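Side-chain contacts in putative metalloprotease II (Bacteroides fragilis, PDB 4ON1), which probably acts as a zinc-dependent metalloendopeptidase of the fragilysin family, here with a zinc ion bound: residues A32-L35 with S36-N40; A86-Q90 with S91-I95; Q225-T228 with T229-F233. All blocks are in the same frame, centred on the assembly; numbering follows the deposited sequence.

Contact 1: A32-L35 with S36-N40; sequences AGVL and SKISN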
# COMPACT_ATOMS: atom_id res chain seq x y z
N ALA A 32 16.88 -7.80 -5.92
CA ALA A 32 16.60 -7.19 -7.23
C ALA A 32 17.12 -8.08 -8.36
O ALA A 32 16.52 -8.13 -9.44
CB ALA A 32 17.22 -5.79 -7.32
N GLY A 33 18.23 -8.77 -8.11
CA GLY A 33 18.79 -9.70 -9.08
C GLY A 33 17.80 -10.80 -9.43
O GLY A 33 17.73 -11.25 -10.58
N VAL A 34 17.04 -11.23 -8.43
CA VAL A 34 15.99 -12.22 -8.65
C VAL A 34 14.75 -11.59 -9.31
O VAL A 34 14.29 -12.06 -10.37
CB VAL A 34 15.57 -12.89 -7.32
CG1 VAL A 34 14.37 -13.79 -7.51
CG2 VAL A 34 16.74 -13.66 -6.72
N LEU A 35 14.22 -10.53 -8.71
CA LEU A 35 12.96 -9.95 -9.17
C LEU A 35 13.01 -9.37 -10.58
O LEU A 35 12.03 -9.46 -11.32
CB LEU A 35 12.49 -8.85 -8.20
CG LEU A 35 12.15 -9.33 -6.78
CD1 LEU A 35 11.64 -8.18 -5.90
CD2 LEU A 35 11.14 -10.45 -6.82
N SER A 36 14.14 -8.80 -10.97
CA SER A 36 14.26 -8.19 -12.29
C SER A 36 14.21 -9.20 -13.44
O SER A 36 14.05 -8.81 -14.60
CB SER A 36 15.55 -7.38 -12.39
OG SER A 36 16.68 -8.22 -12.28
N LYS A 37 14.35 -10.49 -13.13
CA LYS A 37 14.32 -11.52 -14.18
C LYS A 37 12.93 -12.14 -14.35
O LYS A 37 12.73 -13.02 -15.19
CB LYS A 37 15.33 -12.63 -13.87
CG LYS A 37 16.79 -12.19 -13.89
CD LYS A 37 17.71 -13.33 -13.44
CE LYS A 37 19.17 -12.88 -13.42
NZ LYS A 37 19.31 -11.56 -12.72
N ILE A 38 11.98 -11.67 -13.55
CA ILE A 38 10.63 -12.23 -13.55
C ILE A 38 9.66 -11.34 -14.33
O ILE A 38 9.40 -10.21 -13.92
CB ILE A 38 10.12 -12.44 -12.11
CG1 ILE A 38 11.03 -13.43 -11.38
CG2 ILE A 38 8.69 -12.94 -12.11
CD1 ILE A 38 10.80 -13.49 -9.88
N SER A 39 9.14 -11.85 -15.45
CA SER A 39 8.30 -11.03 -16.33
C SER A 39 6.93 -11.62 -16.65
O SER A 39 5.91 -11.12 -16.17
CB SER A 39 9.03 -10.77 -17.65
OG SER A 39 9.68 -9.52 -17.64
N ASN A 40 6.89 -12.67 -17.46
CA ASN A 40 5.62 -13.21 -17.93
C ASN A 40 5.25 -14.51 -17.24
O ASN A 40 4.08 -14.76 -16.94
CB ASN A 40 5.66 -13.45 -19.44
CG ASN A 40 5.98 -12.20 -20.23
OD1 ASN A 40 5.13 -11.33 -20.42
ND2 ASN A 40 7.22 -12.11 -20.71

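Contact 2: A86-Q90 with S91-I95; sequences AILSQ and SYATI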
# COMPACT_ATOMS: atom_id res chain seq x y z
N ALA A 86 5.97 -9.21 -3.53
CA ALA A 86 7.26 -8.54 -3.61
C ALA A 86 7.12 -7.27 -4.41
O ALA A 86 6.18 -7.10 -5.19
CB ALA A 86 8.32 -9.46 -4.25
N ILE A 87 8.07 -6.36 -4.19
CA ILE A 87 8.11 -5.08 -4.88
C ILE A 87 9.51 -4.83 -5.40
O ILE A 87 10.47 -5.02 -4.67
CB ILE A 87 7.69 -3.94 -3.93
CG1 ILE A 87 6.29 -4.21 -3.37
CG2 ILE A 87 7.72 -2.60 -4.65
CD1 ILE A 87 5.87 -3.25 -2.29
N LEU A 88 9.64 -4.42 -6.67
CA LEU A 88 10.94 -4.03 -7.20
C LEU A 88 10.94 -2.59 -7.65
O LEU A 88 10.26 -2.23 -8.60
CB LEU A 88 11.37 -4.92 -8.37
CG LEU A 88 12.68 -4.44 -9.03
CD1 LEU A 88 13.84 -4.40 -8.03
CD2 LEU A 88 13.04 -5.30 -10.22
N SER A 89 11.71 -1.77 -6.94
CA SER A 89 11.96 -0.40 -7.35
C SER A 89 13.43 -0.27 -7.70
O SER A 89 14.23 -1.12 -7.33
CB SER A 89 11.59 0.58 -6.24
OG SER A 89 12.21 1.84 -6.42
N GLN A 90 13.80 0.80 -8.40
CA GLN A 90 15.20 1.02 -8.70
C GLN A 90 15.99 1.41 -7.44
O GLN A 90 17.21 1.31 -7.43
CB GLN A 90 15.36 2.08 -9.79
CG GLN A 90 14.88 1.59 -11.15
CD GLN A 90 15.01 2.62 -12.24
OE1 GLN A 90 15.69 3.64 -12.08
NE2 GLN A 90 14.38 2.36 -13.38
N SER A 91 15.28 1.82 -6.39
CA SER A 91 15.91 2.30 -5.15
C SER A 91 15.78 1.33 -3.97
O SER A 91 16.47 1.47 -2.96
CB SER A 91 15.30 3.63 -4.75
OG SER A 91 15.42 4.57 -5.79
N TYR A 92 14.87 0.38 -4.08
CA TYR A 92 14.63 -0.55 -2.98
C TYR A 92 13.87 -1.76 -3.50
O TYR A 92 13.33 -1.73 -4.61
CB TYR A 92 13.84 0.14 -1.86
CG TYR A 92 12.48 0.58 -2.32
CD1 TYR A 92 11.40 -0.30 -2.29
CD2 TYR A 92 12.28 1.85 -2.84
CE1 TYR A 92 10.16 0.08 -2.74
CE2 TYR A 92 11.04 2.25 -3.29
CZ TYR A 92 9.98 1.35 -3.23
OH TYR A 92 8.75 1.72 -3.68
N ALA A 93 13.79 -2.80 -2.69
CA ALA A 93 12.96 -3.95 -3.01
C ALA A 93 12.44 -4.53 -1.72
O ALA A 93 13.04 -4.34 -0.66
CB ALA A 93 13.74 -5.00 -3.81
N THR A 94 11.31 -5.22 -1.80
CA THR A 94 10.71 -5.82 -0.61
C THR A 94 10.14 -7.18 -0.94
O THR A 94 9.79 -7.46 -2.08
CB THR A 94 9.56 -4.96 -0.01
OG1 THR A 94 8.44 -4.99 -0.90
CG2 THR A 94 10.01 -3.52 0.22
N ILE A 95 10.02 -8.00 0.09
CA ILE A 95 9.27 -9.25 0.04
C ILE A 95 8.39 -9.28 1.26
O ILE A 95 8.83 -8.95 2.36
CB ILE A 95 10.17 -10.50 0.05
CG1 ILE A 95 11.10 -10.55 -1.16
CG2 ILE A 95 9.32 -11.76 0.07
CD1 ILE A 95 11.78 -11.90 -1.32

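Contact 3: Q225-T228 with T229-F233; sequences QAVT and TSLKF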
# COMPACT_ATOMS: atom_id res chain seq x y z
N GLN A 225 0.31 -2.11 -3.04
CA GLN A 225 0.18 -3.54 -3.25
C GLN A 225 -1.15 -4.04 -2.67
O GLN A 225 -1.87 -4.81 -3.31
CB GLN A 225 1.36 -4.27 -2.62
CG GLN A 225 1.30 -5.77 -2.71
CD GLN A 225 2.23 -6.30 -3.77
OE1 GLN A 225 3.45 -6.39 -3.57
NE2 GLN A 225 1.65 -6.64 -4.91
N ALA A 226 -1.48 -3.58 -1.47
CA ALA A 226 -2.75 -3.93 -0.84
C ALA A 226 -3.95 -3.39 -1.63
O ALA A 226 -4.95 -4.10 -1.79
CB ALA A 226 -2.78 -3.42 0.59
N VAL A 227 -3.85 -2.16 -2.13
CA VAL A 227 -4.91 -1.63 -2.98
C VAL A 227 -5.11 -2.55 -4.17
O VAL A 227 -6.24 -2.92 -4.50
CB VAL A 227 -4.60 -0.22 -3.52
CG1 VAL A 227 -5.77 0.27 -4.38
CG2 VAL A 227 -4.34 0.75 -2.38
N THR A 228 -4.00 -2.92 -4.78
CA THR A 228 -4.00 -3.76 -5.98
C THR A 228 -4.64 -5.11 -5.70
O THR A 228 -5.40 -5.63 -6.51
CB THR A 228 -2.57 -3.93 -6.52
OG1 THR A 228 -2.04 -2.64 -6.87
CG2 THR A 228 -2.56 -4.82 -7.75
N THR A 229 -4.34 -5.68 -4.54
CA THR A 229 -4.96 -6.93 -4.13
C THR A 229 -6.47 -6.76 -3.94
O THR A 229 -7.26 -7.56 -4.42
CB THR A 229 -4.34 -7.46 -2.83
OG1 THR A 229 -2.96 -7.75 -3.06
CG2 THR A 229 -5.07 -8.72 -2.35
N SER A 230 -6.87 -5.67 -3.29
CA SER A 230 -8.28 -5.45 -3.01
C SER A 230 -9.09 -5.25 -4.28
O SER A 230 -10.29 -5.54 -4.31
CB SER A 230 -8.46 -4.25 -2.09
OG SER A 230 -8.23 -3.02 -2.77
N LEU A 231 -8.43 -4.77 -5.34
CA LEU A 231 -9.13 -4.46 -6.59
C LEU A 231 -8.89 -5.49 -7.68
O LEU A 231 -9.28 -5.28 -8.84
CB LEU A 231 -8.71 -3.08 -7.10
CG LEU A 231 -9.00 -1.92 -6.14
CD1 LEU A 231 -8.73 -0.58 -6.81
CD2 LEU A 231 -10.44 -2.00 -5.66
N LYS A 232 -8.25 -6.60 -7.32
CA LYS A 232 -7.97 -7.67 -8.29
C LYS A 232 -9.22 -8.14 -9.03
O LYS A 232 -9.18 -8.42 -10.24
CB LYS A 232 -7.32 -8.87 -7.59
CG LYS A 232 -6.92 -9.98 -8.55
CD LYS A 232 -6.32 -11.18 -7.83
CE LYS A 232 -4.98 -10.85 -7.20
NZ LYS A 232 -4.64 -11.80 -6.10
N PHE A 233 -10.34 -8.23 -8.32
CA PHE A 233 -11.57 -8.71 -8.96
C PHE A 233 -12.04 -7.80 -10.10
O PHE A 233 -12.71 -8.26 -11.02
CB PHE A 233 -12.68 -8.88 -7.92
CG PHE A 233 -13.24 -7.59 -7.38
CD1 PHE A 233 -14.49 -7.13 -7.79
CD2 PHE A 233 -12.55 -6.85 -6.42
CE1 PHE A 233 -15.02 -5.96 -7.28
CE2 PHE A 233 -13.07 -5.68 -5.91
CZ PHE A 233 -14.31 -5.23 -6.34

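Contact 1: A32-L35 with S36-N40
S36 bonds A32 O twice, by its backbone N as in a helix and by its hydroxyl, which folds back. The backbone N lies 2.9 Å from A32 O, and the hydroxyl donates to the same oxygen, OG to A32 O 2.8 Å. The OG sits between backbone N and carbonyl carbon (chi1 64°), which turns the hydroxyl toward the helix. The next carbonyl, G33 O, is taken by the ammonium of K37, with NZ to O at 2.7 Å. The K37 chain runs over this oxygen and bends at its last torsion (chi4 48°) to bring NZ down on it. V34 O accepts from K37 N at 3.2 Å, and L35 O from I38 N at 3.1 Å. Both of these donors stand well above the carbonyl plane. All four carbonyls from A32 to L35 thus have a donor. The apolar part is I38 CD1, 4.3 Å from both V34 CG1 and L35 CD2. Beyond it, V34 packs on I45 of strand 43-49, and L35 and I38 pack on I58 of strand 52-68. This is a helix C-terminal end, closed by a type I turn from L35 to I38 that leads toward strand 43-49.

Contact 2: A86-Q90 with S91-I95
A chi1 of 63° at Y92 swings CG and the ring beyond it back across S89. In S89 the torsion (chi1 161°) sets OG for the bond from S91 N. S89 CB lies over one face of the Y92 ring, 3.5 Å from the centroid, a CH-pi contact offset toward the rim. I87 CG2 approaches the same ring obliquely, at 4.1 Å from CE1. Further along, T94 OG1 lies against the flank of I87, 3.3 Å from CB, the two side chains pointing the same way. I87 and T94 form the hydrogen-bonded pair of the antiparallel strands. On the other face, A86 with I95 and L88 with A93 are non-hydrogen-bonded pairs, and L88 CD1 touches A93 CB. The turn is closed by S89 N to Y92 O at 2.8 Å. Inside it, S91 N gives a nearly straight bond to S89 OG (3.1 Å, 175°). E68 ties the two side chains together, with OE2 bonded to S89 OG and OE1 to Y92 OH. Y92 OH also bonds T221 OG1 of helix 217-230. The buried polar ends are thus paired, and the carboxylate of E68, if ionised, would probably be stabilised by the two hydroxyls that bond it.

Contact 3: Q225-T228 with T229-F233
The backbone runs as regular helix from Q225 to S230, leaves helical angles at L231 and starts a new helix at K232. T229 N bonds Q225 O, and S230 N bonds A226 O, both at 2.9 Å. V227 O then takes two donors. One is L231 N at 3.0 Å, and the other is the hydroxyl of S230, with OG to V227 O at 2.6 Å. A first torsion near +60° (chi1 73°) folds S230 OG back over the preceding turn to this oxygen. L231 N also has a weak bond to T228 O at 3.4 Å. The L231 side chain lies alongside V227, with CD1 3.9 Å from V227 CG1. These two carry the apolar contact into helix 331-340, where V227 meets L332, A333 and I336, and L231 meets L340. T228 OG1 bonds I224 O and the hydroxyl of Y244. The S230 side chain is about 8 Å from that of the zinc ligand H334. L231 serves as N-cap residue of helix 232-235. This junction of two helices, with L231 between them, packs on helix 331-340, which carries the HExxH zinc-binding motif.

The contacts follow one another along the chain in the order 1, 2, 3. Contacts 1 and 2 lie within the N-terminal fragilysin-type domain, with centres about 11 Å apart. Helix 28-35 rests on the hairpin of strands 84-88 and 92-99, where A32 and L35 meet A86, I87 and L88. Contact 3 is about 18 Å from contact 2, centre to centre. It touches the hairpin through the Q225 side chain, which packs against I87 and N85. Contacts 1 and 3 do not touch, and their nearest atoms are about 9 Å apart. The hairpin thus lies between helix 28-35 and helix 217-230. Helix 217-230 in turn packs on zinc-binding helix 331-340, consistent with contact 3 lying where the N-terminal and metalloprotease parts meet.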